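Local coordinates for protein glycine betaine/carnitine/choline ABC transporter (Staphylococcus aureus subsp. aureus Mu50, PDB 3O66) that probably binds glycine betaine, carnitine or choline as the substrate-binding component of an ABC transporter, at residues A[19-27]-A[253-261]. Sequence-based numbering, arbitrary orientation.
Sequences SESQIISHM and MQRLNYEAD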
loop_
_atom_site.group_PDB
_atom_site.type_symbol
_atom_site.label_atom_id
_atom_site.label_comp_id
_atom_site.label_asym_id
_atom_site.label_seq_id
_atom_site.Cartn_x
_atom_site.Cartn_y
_atom_site.Cartn_z
ATOM N N SER A 19 4.245 3.958 -8.739
ATOM C CA SER A 19 5.523 4.425 -8.183
ATOM C C SER A 19 5.842 3.709 -6.882
ATOM O O SER A 19 6.980 3.358 -6.628
ATOM C CB SER A 19 5.515 5.937 -7.947
ATOM O OG SER A 19 5.349 6.578 -9.188
ATOM N N GLU A 20 4.814 3.465 -6.084
ATOM C CA GLU A 20 4.975 2.794 -4.828
ATOM C C GLU A 20 5.658 1.426 -4.970
ATOM O O GLU A 20 6.656 1.127 -4.283
ATOM C CB GLU A 20 3.606 2.607 -4.199
ATOM C CG GLU A 20 3.688 1.979 -2.829
ATOM C CD GLU A 20 2.399 2.167 -2.053
ATOM O OE1 GLU A 20 2.059 3.335 -1.761
ATOM O OE2 GLU A 20 1.744 1.155 -1.751
ATOM N N SER A 21 5.105 0.590 -5.843
ATOM C CA SER A 21 5.695 -0.716 -6.120
ATOM C C SER A 21 7.110 -0.583 -6.692
ATOM O O SER A 21 8.025 -1.353 -6.320
ATOM C CB SER A 21 4.802 -1.518 -7.055
ATOM O OG SER A 21 5.459 -2.702 -7.447
ATOM N N GLN A 22 7.305 0.394 -7.577
ATOM C CA GLN A 22 8.623 0.557 -8.193
ATOM C C GLN A 22 9.679 1.018 -7.177
ATOM O O GLN A 22 10.802 0.504 -7.181
ATOM C CB GLN A 22 8.563 1.446 -9.426
ATOM C CG GLN A 22 7.638 0.838 -10.501
ATOM C CD GLN A 22 7.369 1.775 -11.635
ATOM O OE1 GLN A 22 7.320 2.999 -11.459
ATOM N NE2 GLN A 22 7.181 1.210 -12.827
ATOM N N ILE A 23 9.312 1.961 -6.324
ATOM C CA ILE A 23 10.194 2.408 -5.223
ATOM C C ILE A 23 10.655 1.226 -4.344
ATOM O O ILE A 23 11.878 0.989 -4.184
ATOM C CB ILE A 23 9.555 3.556 -4.388
ATOM C CG1 ILE A 23 9.403 4.820 -5.243
ATOM C CG2 ILE A 23 10.410 3.885 -3.041
ATOM C CD1 ILE A 23 8.391 5.848 -4.660
ATOM N N ILE A 24 9.700 0.486 -3.793
ATOM C CA ILE A 24 10.026 -0.637 -2.901
ATOM C C ILE A 24 10.710 -1.800 -3.639
ATOM O O ILE A 24 11.595 -2.446 -3.082
ATOM C CB ILE A 24 8.790 -1.128 -2.181
ATOM C CG1 ILE A 24 8.107 0.033 -1.455
ATOM C CG2 ILE A 24 9.144 -2.257 -1.202
ATOM C CD1 ILE A 24 6.694 -0.303 -1.022
ATOM N N SER A 25 10.321 -2.066 -4.884
ATOM C CA SER A 25 11.050 -3.086 -5.688
ATOM C C SER A 25 12.504 -2.713 -5.950
ATOM O O SER A 25 13.408 -3.557 -5.863
ATOM C CB SER A 25 10.317 -3.386 -6.995
ATOM O OG SER A 25 9.011 -3.825 -6.689
ATOM N N HIS A 26 12.749 -1.436 -6.239
ATOM C CA HIS A 26 14.122 -1.007 -6.455
ATOM C C HIS A 26 14.877 -0.990 -5.156
ATOM O O HIS A 26 16.091 -1.196 -5.159
ATOM C CB HIS A 26 14.188 0.388 -7.103
ATOM C CG HIS A 26 14.036 0.345 -8.581
ATOM N ND1 HIS A 26 14.991 -0.199 -9.411
ATOM C CD2 HIS A 26 13.015 0.730 -9.380
ATOM C CE1 HIS A 26 14.576 -0.126 -10.663
ATOM N NE2 HIS A 26 13.379 0.436 -10.670
HETATM N N MSE A 27 14.166 -0.759 -4.050
HETATM C CA MSE A 27 14.802 -0.712 -2.745
HETATM C C MSE A 27 15.294 -2.109 -2.380
HETATM O O MSE A 27 16.446 -2.260 -1.953
HETATM C CB MSE A 27 13.831 -0.138 -1.706
HETATM C CG MSE A 27 14.421 0.221 -0.391
HETATM SE SE MSE A 27 12.952 0.795 0.797
HETATM C CE MSE A 27 12.411 2.497 -0.018
HETATM N N MSE A 253 5.753 6.557 3.374
HETATM C CA MSE A 253 5.392 6.089 2.018
HETATM C C MSE A 253 4.761 7.224 1.230
HETATM O O MSE A 253 5.000 7.320 0.029
HETATM C CB MSE A 253 4.409 4.909 2.073
HETATM C CG MSE A 253 4.239 4.138 0.718
HETATM SE SE MSE A 253 5.939 3.310 0.130
HETATM C CE MSE A 253 6.414 4.527 -1.329
ATOM N N GLN A 254 3.930 8.043 1.888
ATOM C CA GLN A 254 3.366 9.227 1.241
ATOM C C GLN A 254 4.488 10.133 0.745
ATOM O O GLN A 254 4.481 10.547 -0.429
ATOM C CB GLN A 254 2.446 10.004 2.182
ATOM C CG GLN A 254 1.121 9.279 2.536
ATOM C CD GLN A 254 0.545 9.804 3.828
ATOM O OE1 GLN A 254 1.099 10.739 4.423
ATOM N NE2 GLN A 254 -0.573 9.227 4.274
ATOM N N ARG A 255 5.473 10.392 1.618
ATOM C CA ARG A 255 6.621 11.219 1.251
ATOM C C ARG A 255 7.440 10.639 0.109
ATOM O O ARG A 255 7.881 11.377 -0.781
ATOM C CB ARG A 255 7.562 11.518 2.453
ATOM C CG ARG A 255 7.033 12.611 3.405
ATOM C CD ARG A 255 8.051 12.920 4.543
ATOM N NE ARG A 255 8.104 11.822 5.510
ATOM C CZ ARG A 255 7.257 11.666 6.529
ATOM N NH1 ARG A 255 7.396 10.629 7.335
ATOM N NH2 ARG A 255 6.261 12.530 6.734
ATOM N N LEU A 256 7.679 9.333 0.144
ATOM C CA LEU A 256 8.456 8.685 -0.906
ATOM C C LEU A 256 7.689 8.747 -2.211
ATOM O O LEU A 256 8.257 9.063 -3.256
ATOM C CB LEU A 256 8.762 7.217 -0.529
ATOM C CG LEU A 256 9.740 7.074 0.640
ATOM C CD1 LEU A 256 9.776 5.600 1.076
ATOM C CD2 LEU A 256 11.156 7.626 0.298
ATOM N N ASN A 257 6.390 8.462 -2.161
ATOM C CA ASN A 257 5.582 8.563 -3.393
ATOM C C ASN A 257 5.630 9.977 -3.977
ATOM O O ASN A 257 5.651 10.155 -5.202
ATOM C CB ASN A 257 4.144 8.150 -3.155
ATOM C CG ASN A 257 3.966 6.652 -3.207
ATOM O OD1 ASN A 257 4.656 5.947 -3.981
ATOM N ND2 ASN A 257 3.068 6.135 -2.375
ATOM N N TYR A 258 5.650 10.977 -3.100
ATOM C CA TYR A 258 5.684 12.374 -3.541
ATOM C C TYR A 258 6.978 12.646 -4.315
ATOM O O TYR A 258 6.982 13.378 -5.331
ATOM C CB TYR A 258 5.555 13.307 -2.331
ATOM C CG TYR A 258 5.680 14.799 -2.599
ATOM C CD1 TYR A 258 5.060 15.395 -3.691
ATOM C CD2 TYR A 258 6.366 15.619 -1.698
ATOM C CE1 TYR A 258 5.162 16.781 -3.924
ATOM C CE2 TYR A 258 6.470 16.990 -1.905
ATOM C CZ TYR A 258 5.866 17.563 -3.016
ATOM O OH TYR A 258 5.985 18.916 -3.201
ATOM N N GLU A 259 8.071 12.063 -3.829
ATOM C CA GLU A 259 9.386 12.238 -4.443
ATOM C C GLU A 259 9.334 11.750 -5.899
ATOM O O GLU A 259 9.946 12.350 -6.773
ATOM C CB GLU A 259 10.448 11.441 -3.675
ATOM C CG GLU A 259 10.778 11.967 -2.270
ATOM C CD GLU A 259 11.445 13.316 -2.275
ATOM O OE1 GLU A 259 12.551 13.454 -2.848
ATOM O OE2 GLU A 259 10.862 14.252 -1.682
ATOM N N ALA A 260 8.637 10.638 -6.143
ATOM C CA ALA A 260 8.528 10.115 -7.519
ATOM C C ALA A 260 7.446 10.792 -8.379
ATOM O O ALA A 260 7.700 11.180 -9.507
ATOM C CB ALA A 260 8.357 8.607 -7.516
ATOM N N ASP A 261 6.266 10.977 -7.820
ATOM C CA ASP A 261 5.101 11.465 -8.575
ATOM C C ASP A 261 4.958 12.973 -8.624
ATOM O O ASP A 261 4.517 13.512 -9.632
ATOM C CB ASP A 261 3.811 10.874 -8.009
ATOM C CG ASP A 261 3.700 9.391 -8.238
ATOM O OD1 ASP A 261 4.330 8.850 -9.183
ATOM O OD2 ASP A 261 2.975 8.758 -7.446
#
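The axes of helix segments 19-27 and 253-261 pass 9.5 Å apart at 102°, nearly at right angles, and Glu-20 and Asn-257 bring the backbones closest. Ile-23 is the knob of the packing. Its side chain sits among Met-253, Leu-256, Asn-257 and Ala-260, with CD1 4.0 Å from CB of Ala-260. Met-253 is a selenomethionine whose chain bends at chi2 and again at chi3, bringing SE and CE against CG of Glu-20. CE also reaches CD1 of Ile-23. Further along helix 19-35, CE of Met-27 meets CD1 of Leu-256.

Polar groups lie beside this apolar patch. Glu-20 holds CG anti to its backbone N (chi1 -177°) and extends past Met-253. Its OE1 accepts from ND2 of Asn-257 at 3.0 Å, through the anti lone pair. The N-H...O angle is 158°, and carboxylate and amide are nearly coplanar. Thr-198 ties the pair together: its hydroxyl bonds OE1, and its carbonyl oxygen bonds ND2. Tyr-70 and Asn-114 hold OE2. Toward the surface, OG of Ser-19 lies 2.5 Å from OD1 of Asp-261, unusually short for a hydrogen bond, so the length is doubtful.

Both helices belong to one lobe of a two-domain, periplasmic-binding-protein-type fold. Thr-198 follows strand 192-196 of the other lobe's sheet and links the pair to it. Partners on both oxygens fix the rotation of the buried Glu-20 carboxylate and probably favour its charged form.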